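Local coordinates for protein pyocin S8 (Pseudomonas aeruginosa, PDB 6W0V) that is a bacteriocin whose nuclease domain, captured here with its cognate immunity protein, probably cuts DNA as an endonuclease of the HNH type, at residues T14-W17 against L18-A21; Q32-D35 against Q36-K40; K64-R67 against K68-K72; I96-V99 against V100-Q104; R115-P119 against K120-Q124. The protein carries 1 engineered substitution. One frame throughout, in Å; residues are numbered along the deposited sequence.

Interaction 1. Residues T14-W17 against L18-A21; sequences TGNW and LAGA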
loop_
_atom_site.group_PDB
_atom_site.type_symbol
_atom_site.label_atom_id
_atom_site.label_comp_id
_atom_site.label_asym_id
_atom_site.label_seq_id
_atom_site.Cartn_x
_atom_site.Cartn_y
_atom_site.Cartn_z
ATOM N N THR A 14 -2.530 -17.410 8.858
ATOM C CA THR A 14 -3.860 -17.717 8.284
ATOM C C THR A 14 -4.729 -16.471 8.453
ATOM O O THR A 14 -4.349 -15.575 9.241
ATOM C CB THR A 14 -4.439 -18.990 8.909
ATOM O OG1 THR A 14 -4.706 -18.729 10.286
ATOM C CG2 THR A 14 -3.506 -20.173 8.773
ATOM N N GLY A 15 -5.819 -16.406 7.697
ATOM C CA GLY A 15 -6.789 -15.302 7.764
ATOM C C GLY A 15 -6.154 -13.970 7.406
ATOM O O GLY A 15 -5.215 -13.948 6.575
ATOM N N ASN A 16 -6.652 -12.894 8.015
ATOM C CA ASN A 16 -6.353 -11.507 7.590
ATOM C C ASN A 16 -4.984 -11.132 8.136
ATOM O O ASN A 16 -4.872 -10.648 9.278
ATOM C CB ASN A 16 -7.420 -10.509 8.017
ATOM C CG ASN A 16 -7.280 -9.196 7.277
ATOM O OD1 ASN A 16 -6.182 -8.810 6.882
ATOM N ND2 ASN A 16 -8.390 -8.509 7.079
ATOM N N TRP A 17 -3.979 -11.389 7.321
ATOM C CA TRP A 17 -2.568 -11.310 7.742
ATOM C C TRP A 17 -2.291 -9.943 8.370
ATOM O O TRP A 17 -1.745 -9.896 9.477
ATOM C CB TRP A 17 -1.692 -11.588 6.531
ATOM C CG TRP A 17 -0.268 -11.223 6.749
ATOM C CD1 TRP A 17 0.507 -11.484 7.843
ATOM C CD2 TRP A 17 0.562 -10.542 5.806
ATOM N NE1 TRP A 17 1.765 -10.991 7.645
ATOM C CE2 TRP A 17 1.830 -10.413 6.406
ATOM C CE3 TRP A 17 0.346 -10.024 4.525
ATOM C CZ2 TRP A 17 2.887 -9.795 5.752
ATOM C CZ3 TRP A 17 1.394 -9.404 3.887
ATOM C CH2 TRP A 17 2.647 -9.302 4.493
ATOM N N LEU A 18 -2.664 -8.860 7.691
ATOM C CA LEU A 18 -2.245 -7.499 8.109
ATOM C C LEU A 18 -3.225 -6.908 9.120
ATOM O O LEU A 18 -2.945 -5.795 9.591
ATOM C CB LEU A 18 -2.121 -6.608 6.877
ATOM C CG LEU A 18 -0.995 -6.983 5.925
ATOM C CD1 LEU A 18 -0.782 -5.884 4.909
ATOM C CD2 LEU A 18 0.292 -7.265 6.687
ATOM N N ALA A 19 -4.286 -7.622 9.494
ATOM C CA ALA A 19 -5.197 -7.177 10.575
ATOM C C ALA A 19 -4.354 -6.775 11.793
ATOM O O ALA A 19 -4.648 -5.726 12.390
ATOM C CB ALA A 19 -6.199 -8.250 10.915
ATOM N N GLY A 20 -3.321 -7.559 12.113
ATOM C CA GLY A 20 -2.458 -7.346 13.291
ATOM C C GLY A 20 -1.370 -6.309 13.054
ATOM O O GLY A 20 -0.681 -5.955 14.033
ATOM N N ALA A 21 -1.204 -5.832 11.815
ATOM C CA ALA A 21 -0.148 -4.859 11.441
ATOM C C ALA A 21 -0.364 -3.548 12.199
ATOM O O ALA A 21 0.610 -2.806 12.381
ATOM C CB ALA A 21 -0.117 -4.629 9.953
HETATM O O HOH W 1 -4.102 -8.783 5.348
HETATM O O HOH W 2 -3.160 -10.307 12.394
#
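Leu18 lays its CD2 methyl over one face of the Trp17 indole. The methyl sits 3.3 Å from the centroid of the six-membered ring of Trp17, only 9° off the ring normal. This is a CH-pi contact almost over the ring centre. At the edge of the indole, NE1 donates a hydrogen bond to the backbone oxygen of Pro28. The two side chains are neighbours in sequence and run side by side. Trp17 carries CG anti to its own N (chi1 166°), whereas Leu18 carries CG beside its N (chi1 -67°), and this pairing lets the methyl come over the ring.

The backbone turns at these residues. Ala19 N donates to Asn16 O at 3.1 Å. The CB atoms of Asn16 and Ala19 lie 3.9 Å apart. One water accepts from Leu18 N at 2.8 Å and donates to Asn16 OD1 at 2.6 Å, which ties the amide of Asn16 to the turn. Ala21 N closes the next step on Leu18 O at 2.8 Å. From Ala19 to Ala21 the backbone coils like a helix but lacks its regular bonding.

The turn lies in the loop between strands 4-5 and 27-28. Trp17 and Leu18 both reach Val27 of strand 27-28 and Val116 of strand 114-117. Trp17 also packs on Phe52 and Val56 of helix 45-57. The pair thus joins the nuclease domain's apolar core, between helix and sheet.

Interaction 2. Residues Q32-D35 against Q36-K40; sequences QIAD and QLRGK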
loop_
_atom_site.group_PDB
_atom_site.type_symbol
_atom_site.label_atom_id
_atom_site.label_comp_id
_atom_site.label_asym_id
_atom_site.label_seq_id
_atom_site.Cartn_x
_atom_site.Cartn_y
_atom_site.Cartn_z
ATOM N N GLN A 32 4.826 -18.652 3.747
ATOM C CA GLN A 32 4.739 -18.896 2.283
ATOM C C GLN A 32 5.396 -17.727 1.542
ATOM O O GLN A 32 5.836 -17.925 0.401
ATOM C CB GLN A 32 3.297 -19.102 1.825
ATOM C CG GLN A 32 2.429 -17.861 1.933
ATOM C CD GLN A 32 1.687 -17.776 3.240
ATOM O OE1 GLN A 32 2.218 -18.088 4.302
ATOM N NE2 GLN A 32 0.439 -17.345 3.166
ATOM N N ILE A 33 5.436 -16.548 2.158
ATOM C CA ILE A 33 6.131 -15.361 1.587
ATOM C C ILE A 33 7.626 -15.539 1.840
ATOM O O ILE A 33 8.401 -15.373 0.897
ATOM C CB ILE A 33 5.568 -14.057 2.176
ATOM C CG1 ILE A 33 4.087 -13.907 1.824
ATOM C CG2 ILE A 33 6.370 -12.854 1.712
ATOM C CD1 ILE A 33 3.811 -14.049 0.349
ATOM N N ALA A 34 8.004 -15.906 3.062
ATOM C CA ALA A 34 9.402 -16.267 3.372
ATOM C C ALA A 34 9.866 -17.265 2.309
ATOM O O ALA A 34 10.963 -17.098 1.773
ATOM C CB ALA A 34 9.524 -16.824 4.762
ATOM N N ASP A 35 9.014 -18.226 1.957
ATOM C CA ASP A 35 9.352 -19.280 0.968
ATOM C C ASP A 35 9.780 -18.659 -0.360
ATOM O O ASP A 35 10.585 -19.278 -1.054
ATOM C CB ASP A 35 8.184 -20.234 0.749
ATOM C CG ASP A 35 7.906 -21.125 1.944
ATOM O OD1 ASP A 35 8.800 -21.267 2.795
ATOM O OD2 ASP A 35 6.802 -21.666 2.012
ATOM N N GLN A 36 9.237 -17.498 -0.712
ATOM C CA GLN A 36 9.473 -16.855 -2.027
ATOM C C GLN A 36 10.695 -15.949 -1.971
ATOM O O GLN A 36 11.086 -15.429 -3.019
ATOM C CB GLN A 36 8.255 -16.029 -2.439
ATOM C CG GLN A 36 6.986 -16.855 -2.575
ATOM C CD GLN A 36 7.225 -18.059 -3.450
ATOM O OE1 GLN A 36 7.937 -17.987 -4.450
ATOM N NE2 GLN A 36 6.654 -19.188 -3.064
ATOM N N LEU A 37 11.273 -15.754 -0.789
ATOM C CA LEU A 37 12.354 -14.758 -0.622
ATOM C C LEU A 37 13.594 -15.456 -0.108
ATOM O O LEU A 37 14.678 -15.126 -0.587
ATOM C CB LEU A 37 11.894 -13.684 0.356
ATOM C CG LEU A 37 10.630 -12.952 -0.070
ATOM C CD1 LEU A 37 10.104 -12.122 1.082
ATOM C CD2 LEU A 37 10.892 -12.096 -1.297
ATOM N N ARG A 38 13.401 -16.372 0.831
ATOM C CA ARG A 38 14.509 -17.039 1.529
ATOM C C ARG A 38 15.479 -17.607 0.498
ATOM O O ARG A 38 15.058 -18.312 -0.426
ATOM C CB ARG A 38 13.971 -18.141 2.432
ATOM C CG ARG A 38 15.085 -18.915 3.111
ATOM C CD ARG A 38 14.545 -19.991 4.003
ATOM N NE ARG A 38 13.599 -20.829 3.288
ATOM C CZ ARG A 38 12.278 -20.737 3.367
ATOM N NH1 ARG A 38 11.707 -19.805 4.113
ATOM N NH2 ARG A 38 11.535 -21.576 2.667
ATOM N N GLY A 39 16.761 -17.313 0.689
ATOM C CA GLY A 39 17.833 -17.893 -0.132
ATOM C C GLY A 39 18.033 -17.143 -1.432
ATOM O O GLY A 39 19.002 -17.450 -2.171
ATOM N N LYS A 40 17.172 -16.186 -1.735
ATOM C CA LYS A 40 17.354 -15.399 -2.961
ATOM C C LYS A 40 18.235 -14.204 -2.649
ATOM O O LYS A 40 18.258 -13.750 -1.481
ATOM C CB LYS A 40 16.004 -14.965 -3.519
ATOM C CG LYS A 40 15.117 -16.127 -3.911
ATOM C CD LYS A 40 13.857 -15.667 -4.568
ATOM C CE LYS A 40 13.039 -16.814 -5.111
ATOM N NZ LYS A 40 11.696 -16.354 -5.524
HETATM O O HOH W 3 9.151 -20.299 5.380
HETATM O O HOH W 4 12.909 -18.498 -2.145
#
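Ala34 O is held by two backbone donors, Leu37 N and Arg38 N. Arg38 N lies 2.7 Å from Ala34 O and comes in nearly along the C=O axis. Leu37 N, 2.9 Å from the same Ala34 O, approaches from above the carbonyl plane. Ile33 O accepts from Gln36 N at 2.8 Å. These bonds finish helix 31-37, and a type II turn from Leu37 to Lys40 follows.

The side chain of Arg38 folds back over this end. It is extended as far as CD and then bends (chi3 52°), which brings the guanidinium alongside Asp35. Arg38 NH2 gives Asp35 OD1 a nearly straight salt-bridge hydrogen bond of 2.8 Å. The oxygen lies in the guanidinium plane and is met on its anti side, tilted from the carboxylate plane. The carboxylate and guanidinium planes are 84° apart, so one nitrogen does the gripping. A water accepts from Arg38 NH1, which also donates to Gly8 O.

On the buried side, Ile33 CG2 meets Leu37 CD1 at 3.9 Å. Leu37 continues onto Phe48 and Phe52 of helix 45-57.

Lys40 NZ returns to Gln36 O at 2.7 Å. A second water links Asp35 O to Arg38 O. Carbonyls near the end of the helix are thus met by side-chain and water donors. The two cationic groups gathered there probably also offset the negative pole of the helix.

Interaction 3. Residues K64-R67 against K68-K72; sequences KYFR and KTNAK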
loop_
_atom_site.group_PDB
_atom_site.type_symbol
_atom_site.label_atom_id
_atom_site.label_comp_id
_atom_site.label_asym_id
_atom_site.label_seq_id
_atom_site.Cartn_x
_atom_site.Cartn_y
_atom_site.Cartn_z
ATOM N N LYS A 64 -6.096 -11.664 -1.277
ATOM C CA LYS A 64 -7.573 -11.528 -1.209
ATOM C C LYS A 64 -7.947 -10.475 -0.158
ATOM O O LYS A 64 -9.053 -9.952 -0.243
ATOM C CB LYS A 64 -8.240 -12.873 -0.925
ATOM C CG LYS A 64 -8.085 -13.397 0.491
ATOM C CD LYS A 64 -8.762 -14.730 0.681
ATOM C CE LYS A 64 -8.627 -15.265 2.088
ATOM N NZ LYS A 64 -9.209 -16.620 2.204
ATOM N N TYR A 65 -7.056 -10.154 0.782
ATOM C CA TYR A 65 -7.322 -9.171 1.863
ATOM C C TYR A 65 -6.958 -7.763 1.406
ATOM O O TYR A 65 -7.011 -6.842 2.229
ATOM C CB TYR A 65 -6.567 -9.555 3.131
ATOM C CG TYR A 65 -7.150 -10.776 3.780
ATOM C CD1 TYR A 65 -8.312 -10.685 4.526
ATOM C CD2 TYR A 65 -6.589 -12.027 3.591
ATOM C CE1 TYR A 65 -8.877 -11.802 5.113
ATOM C CE2 TYR A 65 -7.142 -13.155 4.169
ATOM C CZ TYR A 65 -8.291 -13.042 4.929
ATOM O OH TYR A 65 -8.842 -14.150 5.499
ATOM N N PHE A 66 -6.577 -7.620 0.139
ATOM C CA PHE A 66 -6.225 -6.327 -0.480
ATOM C C PHE A 66 -7.189 -6.085 -1.618
ATOM O O PHE A 66 -7.582 -7.040 -2.330
ATOM C CB PHE A 66 -4.798 -6.312 -1.020
ATOM C CG PHE A 66 -3.775 -6.559 0.048
ATOM C CD1 PHE A 66 -3.470 -7.857 0.413
ATOM C CD2 PHE A 66 -3.169 -5.511 0.713
ATOM C CE1 PHE A 66 -2.536 -8.105 1.404
ATOM C CE2 PHE A 66 -2.226 -5.762 1.699
ATOM C CZ PHE A 66 -1.927 -7.058 2.046
ATOM N N ARG A 67 -7.560 -4.828 -1.761
ATOM C CA ARG A 67 -8.454 -4.430 -2.857
ATOM C C ARG A 67 -7.589 -4.129 -4.076
ATOM O O ARG A 67 -6.381 -4.338 -4.047
ATOM C CB ARG A 67 -9.395 -3.328 -2.367
ATOM C CG ARG A 67 -10.210 -3.739 -1.146
ATOM C CD ARG A 67 -11.360 -4.681 -1.452
ATOM N NE ARG A 67 -10.969 -5.901 -2.141
ATOM C CZ ARG A 67 -10.496 -7.001 -1.560
ATOM N NH1 ARG A 67 -10.334 -7.064 -0.248
ATOM N NH2 ARG A 67 -10.181 -8.045 -2.309
ATOM N N LYS A 68 -8.202 -3.732 -5.172
ATOM C CA LYS A 68 -7.581 -3.881 -6.503
ATOM C C LYS A 68 -6.374 -2.958 -6.637
ATOM O O LYS A 68 -5.380 -3.415 -7.182
ATOM C CB LYS A 68 -8.626 -3.635 -7.584
ATOM C CG LYS A 68 -9.469 -4.865 -7.842
ATOM C CD LYS A 68 -10.580 -4.653 -8.824
ATOM C CE LYS A 68 -11.399 -5.908 -9.025
ATOM N NZ LYS A 68 -12.236 -5.816 -10.240
ATOM N N THR A 69 -6.457 -1.704 -6.203
ATOM C CA THR A 69 -5.306 -0.784 -6.377
ATOM C C THR A 69 -4.164 -1.280 -5.499
ATOM O O THR A 69 -3.046 -1.309 -5.994
ATOM C CB THR A 69 -5.683 0.680 -6.151
ATOM O OG1 THR A 69 -6.295 0.804 -4.874
ATOM C CG2 THR A 69 -6.594 1.177 -7.245
ATOM N N ASN A 70 -4.443 -1.689 -4.264
ATOM C CA ASN A 70 -3.353 -2.229 -3.411
ATOM C C ASN A 70 -2.749 -3.438 -4.104
ATOM O O ASN A 70 -1.515 -3.500 -4.203
ATOM C CB ASN A 70 -3.825 -2.563 -2.003
ATOM C CG ASN A 70 -3.478 -1.434 -1.066
ATOM O OD1 ASN A 70 -2.617 -0.620 -1.391
ATOM N ND2 ASN A 70 -4.147 -1.367 0.070
ATOM N N ALA A 71 -3.578 -4.367 -4.552
ATOM C CA ALA A 71 -3.101 -5.617 -5.171
ATOM C C ALA A 71 -2.313 -5.267 -6.432
ATOM O O ALA A 71 -1.265 -5.851 -6.665
ATOM C CB ALA A 71 -4.242 -6.534 -5.480
ATOM N N LYS A 72 -2.820 -4.342 -7.231
ATOM C CA LYS A 72 -2.158 -3.923 -8.478
ATOM C C LYS A 72 -0.775 -3.391 -8.130
ATOM O O LYS A 72 0.199 -3.804 -8.762
ATOM C CB LYS A 72 -2.943 -2.819 -9.177
ATOM C CG LYS A 72 -2.280 -2.306 -10.443
ATOM C CD LYS A 72 -2.276 -3.318 -11.547
ATOM C CE LYS A 72 -1.589 -2.813 -12.795
ATOM N NZ LYS A 72 -1.632 -3.819 -13.883
HETATM O O HOH W 5 -6.753 -2.789 0.159
#
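Phe66 and Asn70 meet through their CB atoms, 4.0 Å apart, where the chain enters helix 68-75. Asn70 CB stands at the edge of the Phe66 ring. The two side chains cross at about a right angle, with ring and amide planes 78° apart. Next to them Arg67 O takes the first helical bond, from Ala71 N at 2.8 Å. Arg67 is the N-cap residue.

A water bridges the start of the helix. It accepts from Arg67 N at 2.9 Å and from Asn70 ND2 at 3.0 Å. Asn70 OD1 is held in turn by Phe81 N.

The Arg67 side chain runs back along the loop. Bends at chi2 (-76°) and chi3 (56°) bring its guanidinium round to Lys64 O. NH2, at 3.0 Å, and NH1, at 3.2 Å, both donate to Lys64 O, end-on and in the guanidinium plane. This fastens the Arg67 side chain to the loop before the helix.

The immunity protein covers the outer side: its Asp59 accepts from Lys68 N, and its Phe51 packs on Arg67, Thr69 and Asn70. Inward, Phe66 packs on Leu18 and Pro80. The loop 64-67 links helix 60-63 to helix 68-75, at the interface with the immunity protein.

Interaction 4. Residues I96-V99 against V100-Q104; sequences IHHV and VQISQ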
loop_
_atom_site.group_PDB
_atom_site.type_symbol
_atom_site.label_atom_id
_atom_site.label_comp_id
_atom_site.label_asym_id
_atom_site.label_seq_id
_atom_site.Cartn_x
_atom_site.Cartn_y
_atom_site.Cartn_z
ATOM N N ILE A 96 7.592 -2.594 6.303
ATOM C CA ILE A 96 8.323 -3.808 6.724
ATOM C C ILE A 96 9.351 -3.332 7.738
ATOM O O ILE A 96 10.252 -2.598 7.340
ATOM C CB ILE A 96 8.950 -4.508 5.520
ATOM C CG1 ILE A 96 7.896 -4.864 4.472
ATOM C CG2 ILE A 96 9.731 -5.716 5.989
ATOM C CD1 ILE A 96 8.476 -5.274 3.153
ATOM N N HIS A 97 9.132 -3.672 8.999
ATOM C CA HIS A 97 9.925 -3.174 10.140
ATOM C C HIS A 97 10.995 -4.203 10.459
ATOM O O HIS A 97 10.682 -5.395 10.499
ATOM C CB HIS A 97 9.030 -2.927 11.346
ATOM C CG HIS A 97 9.806 -2.559 12.554
ATOM N ND1 HIS A 97 10.552 -1.399 12.612
ATOM C CD2 HIS A 97 9.964 -3.189 13.736
ATOM C CE1 HIS A 97 11.129 -1.324 13.793
ATOM N NE2 HIS A 97 10.787 -2.411 14.496
ATOM N N HIS A 98 12.214 -3.731 10.664
ATOM C CA HIS A 98 13.326 -4.551 11.191
ATOM C C HIS A 98 13.232 -4.547 12.708
ATOM O O HIS A 98 13.452 -3.479 13.298
ATOM C CB HIS A 98 14.641 -4.006 10.679
ATOM C CG HIS A 98 14.793 -4.295 9.236
ATOM N ND1 HIS A 98 14.410 -3.402 8.269
ATOM C CD2 HIS A 98 15.245 -5.395 8.603
ATOM C CE1 HIS A 98 14.661 -3.927 7.087
ATOM N NE2 HIS A 98 15.185 -5.144 7.268
ATOM N N VAL A 99 12.859 -5.685 13.287
ATOM C CA VAL A 99 12.582 -5.815 14.745
ATOM C C VAL A 99 13.854 -5.433 15.493
ATOM O O VAL A 99 13.793 -4.568 16.385
ATOM C CB VAL A 99 12.109 -7.230 15.113
ATOM C CG1 VAL A 99 11.986 -7.400 16.619
ATOM C CG2 VAL A 99 10.795 -7.552 14.430
ATOM N N VAL A 100 14.961 -6.070 15.129
ATOM C CA VAL A 100 16.315 -5.610 15.537
ATOM C C VAL A 100 16.741 -4.612 14.468
ATOM O O VAL A 100 16.828 -5.001 13.287
ATOM C CB VAL A 100 17.324 -6.762 15.677
ATOM C CG1 VAL A 100 18.715 -6.237 15.997
ATOM C CG2 VAL A 100 16.875 -7.774 16.716
ATOM N N GLN A 101 16.969 -3.373 14.871
ATOM C CA GLN A 101 17.306 -2.284 13.934
ATOM C C GLN A 101 18.627 -2.626 13.243
ATOM O O GLN A 101 19.542 -3.168 13.900
ATOM C CB GLN A 101 17.334 -0.963 14.693
ATOM C CG GLN A 101 15.974 -0.609 15.272
ATOM C CD GLN A 101 16.016 0.629 16.132
ATOM O OE1 GLN A 101 17.002 1.362 16.152
ATOM N NE2 GLN A 101 14.936 0.871 16.857
ATOM N N ILE A 102 18.717 -2.303 11.960
ATOM C CA ILE A 102 19.939 -2.540 11.142
ATOM C C ILE A 102 21.113 -1.855 11.835
ATOM O O ILE A 102 22.169 -2.478 11.922
ATOM C CB ILE A 102 19.732 -2.027 9.709
ATOM C CG1 ILE A 102 18.457 -2.624 9.112
ATOM C CG2 ILE A 102 20.959 -2.303 8.855
ATOM C CD1 ILE A 102 18.110 -3.983 9.673
ATOM N N SER A 103 20.892 -0.640 12.344
ATOM C CA SER A 103 21.893 0.182 13.074
ATOM C C SER A 103 22.401 -0.553 14.321
ATOM O O SER A 103 23.508 -0.219 14.779
ATOM C CB SER A 103 21.316 1.522 13.442
ATOM O OG SER A 103 20.276 1.375 14.398
ATOM N N GLN A 104 21.618 -1.494 14.857
ATOM C CA GLN A 104 21.973 -2.291 16.063
ATOM C C GLN A 104 22.337 -3.726 15.662
ATOM O O GLN A 104 22.259 -4.617 16.533
ATOM C CB GLN A 104 20.822 -2.257 17.065
ATOM C CG GLN A 104 20.432 -0.841 17.467
ATOM C CD GLN A 104 19.810 -0.771 18.840
ATOM O OE1 GLN A 104 18.980 0.092 19.121
ATOM N NE2 GLN A 104 20.214 -1.676 19.716
#
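His98 and Ile102 are brought together by their side-chain torsions. His98 turns CG beside its backbone N (chi1 -72°). Ile102 does the same with CG1 (chi1 -53°), and its chi2 of -29° falls away from a staggered value. That twist brings CD1 over the imidazole. The methyl lies 3.6 Å from the centroid of the His98 ring, displaced toward the rim. Its nearest ring atoms are CG and CD2 of His98, each 3.4 Å from Ile102 CD1. This is a CH-pi contact on one face. Ile102 CD1 also touches His98 CB at 3.6 Å, so the methyl covers the root of the side chain as well as the ring.

The residues belong to the HNH motif of the colicin and pyocin DNases. Strand 95-98 is the first strand of its beta-beta-alpha fold, and the chain leaves it here for the long loop to strand 114-117. No hydrogen bond joins 96-99 to 100-104. Outside partners hold the chain here: Val100 N donates to Asn113 OD1 and Val99 pairs with the backbone of Asn113.

Other residues also hold the imidazole of His98. NE2 is hydrogen-bonded to Val108 O, and the Trp45 ring meets the His98 ring with the planes inclined at about 60°. Ile102 itself packs on Val108. Farther along, a short 3-10 segment at 102-103 is closed by Gln104 N, which donates to Gln101 O at 2.8 Å.

Interaction 5. Residues R115-P119 against K120-Q124; sequences RVMTP and KMHIQ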
loop_
_atom_site.group_PDB
_atom_site.type_symbol
_atom_site.label_atom_id
_atom_site.label_comp_id
_atom_site.label_asym_id
_atom_site.label_seq_id
_atom_site.Cartn_x
_atom_site.Cartn_y
_atom_site.Cartn_z
ATOM N N ARG A 115 8.740 -7.444 10.587
ATOM C CA ARG A 115 7.319 -7.392 10.955
ATOM C C ARG A 115 6.669 -6.434 9.990
ATOM O O ARG A 115 7.271 -5.412 9.692
ATOM C CB ARG A 115 7.139 -6.849 12.367
ATOM C CG ARG A 115 7.854 -7.672 13.413
ATOM C CD ARG A 115 7.329 -9.069 13.393
ATOM N NE ARG A 115 6.042 -9.205 14.047
ATOM C CZ ARG A 115 5.686 -10.316 14.677
ATOM N NH1 ARG A 115 4.496 -10.424 15.238
ATOM N NH2 ARG A 115 6.534 -11.324 14.748
ATOM N N VAL A 116 5.466 -6.736 9.556
ATOM C CA VAL A 116 4.717 -5.716 8.793
ATOM C C VAL A 116 3.891 -4.925 9.796
ATOM O O VAL A 116 3.277 -5.514 10.689
ATOM C CB VAL A 116 3.912 -6.339 7.658
ATOM C CG1 VAL A 116 3.099 -5.273 6.945
ATOM C CG2 VAL A 116 4.847 -7.046 6.703
ATOM N N MET A 117 3.969 -3.612 9.667
ATOM C CA MET A 117 3.335 -2.675 10.604
ATOM C C MET A 117 2.658 -1.601 9.781
ATOM O O MET A 117 3.143 -1.273 8.703
ATOM C CB MET A 117 4.382 -2.006 11.486
ATOM C CG MET A 117 5.154 -2.982 12.303
ATOM S SD MET A 117 6.210 -2.050 13.374
ATOM C CE MET A 117 6.514 -3.263 14.653
ATOM N N THR A 118 1.595 -1.042 10.310
ATOM C CA THR A 118 1.085 0.224 9.770
ATOM C C THR A 118 2.061 1.310 10.181
ATOM O O THR A 118 2.776 1.164 11.170
ATOM C CB THR A 118 -0.308 0.499 10.307
ATOM O OG1 THR A 118 -0.156 0.633 11.721
ATOM C CG2 THR A 118 -1.273 -0.602 9.933
ATOM N N PRO A 119 2.117 2.424 9.436
ATOM C CA PRO A 119 2.937 3.562 9.833
ATOM C C PRO A 119 2.649 3.984 11.273
ATOM O O PRO A 119 3.570 4.316 11.977
ATOM C CB PRO A 119 2.502 4.633 8.838
ATOM C CG PRO A 119 2.191 3.837 7.599
ATOM C CD PRO A 119 1.493 2.604 8.121
ATOM N N LYS A 120 1.372 3.978 11.654
ATOM C CA LYS A 120 0.930 4.404 13.001
ATOM C C LYS A 120 1.661 3.558 14.041
ATOM O O LYS A 120 2.164 4.127 15.019
ATOM C CB LYS A 120 -0.582 4.254 13.146
ATOM C CG LYS A 120 -1.145 4.739 14.468
ATOM C CD LYS A 120 -2.610 4.406 14.632
ATOM C CE LYS A 120 -3.066 4.444 16.075
ATOM N NZ LYS A 120 -2.284 3.521 16.934
ATOM N N MET A 121 1.717 2.245 13.832
ATOM C CA MET A 121 2.426 1.335 14.763
ATOM C C MET A 121 3.931 1.522 14.575
ATOM O O MET A 121 4.646 1.608 15.579
ATOM C CB MET A 121 2.053 -0.127 14.515
ATOM C CG MET A 121 0.717 -0.509 15.115
ATOM S SD MET A 121 0.442 0.205 16.765
ATOM C CE MET A 121 1.936 -0.306 17.613
ATOM N N HIS A 122 4.375 1.590 13.324
ATOM C CA HIS A 122 5.809 1.611 12.945
ATOM C C HIS A 122 6.516 2.794 13.607
ATOM O O HIS A 122 7.623 2.618 14.131
ATOM C CB HIS A 122 5.929 1.670 11.428
ATOM C CG HIS A 122 7.316 1.425 10.962
ATOM N ND1 HIS A 122 7.838 2.037 9.852
ATOM C CD2 HIS A 122 8.293 0.646 11.470
ATOM C CE1 HIS A 122 9.077 1.627 9.672
ATOM N NE2 HIS A 122 9.385 0.778 10.659
ATOM N N ILE A 123 5.876 3.960 13.596
ATOM C CA ILE A 123 6.482 5.242 14.056
ATOM C C ILE A 123 6.632 5.220 15.584
ATOM O O ILE A 123 7.438 6.016 16.108
ATOM C CB ILE A 123 5.631 6.415 13.543
ATOM C CG1 ILE A 123 6.455 7.688 13.364
ATOM C CG2 ILE A 123 4.400 6.635 14.407
ATOM C CD1 ILE A 123 5.853 8.637 12.362
ATOM N N GLN A 124 5.904 4.331 16.265
ATOM C CA GLN A 124 5.967 4.167 17.740
ATOM C C GLN A 124 7.162 3.279 18.092
ATOM O O GLN A 124 7.456 3.145 19.292
ATOM C CB GLN A 124 4.634 3.638 18.264
ATOM C CG GLN A 124 3.488 4.591 17.977
ATOM C CD GLN A 124 2.173 4.103 18.531
ATOM O OE1 GLN A 124 1.240 3.809 17.787
ATOM N NE2 GLN A 124 2.095 4.012 19.848
#
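Lys120, two residues after the N-cap Thr118, touches it with its CB, 3.9 Å from Thr118 OG1. Here strand 114-117 passes into helix 119-122, the last strand and the helix of the beta-beta-alpha fold that marks HNH nucleases. In this family that fold frames the metal-dependent active site.

Met121 makes the capping bond. Its N donates to Thr118 OG1 at 3.3 Å. Thr118 holds OG1 between its own N and carbonyl carbon (chi1 63°), which points the hydroxyl at the first turn of the helix. Glu86 OE2 hydrogen-bonds to the same OG1 and so helps to position the cap. Met121 CB also lies 4.3 Å from Met117 CB.

His122 N gives Thr118 O a bond of 2.7 Å, the first full helical turn. With CG anti to the backbone N (chi1 -169°), the imidazole brings CD2 to Met117. There Met117 SD stands 3.9 Å from His122 CD2, obliquely to the ring. The two side chains cross at about a right angle. The ring of His97, on the adjoining strand 95-98, also meets the His122 ring.

Ile123 N carries the helical pattern on to Pro119 O at 2.8 Å, and Ile123 CB lies 3.3 Å from that Pro119 O. Last, Gln124 N donates to Met121 O at 3.1 Å.

In the fold
Interaction 3 is mostly buried, interaction 4 lies at the surface, and interactions 1, 2 and 5 fall between. Interactions 4 and 5 hold neighbouring strands of one sheet, 95-98 and 114-117, and together span much of the HNH motif. Interaction 1 touches both interaction 5, through Val116, and interaction 3, where Leu18 meets Phe66. Interaction 2 touches none of the others. Its centre is about 22 Å from that of interaction 5, across the middle of the chain. Methyl-on-ring contacts mark interactions 1 and 4. Interaction 2 relies on charge at a helix end, whereas interactions 3 and 5 are helix starts.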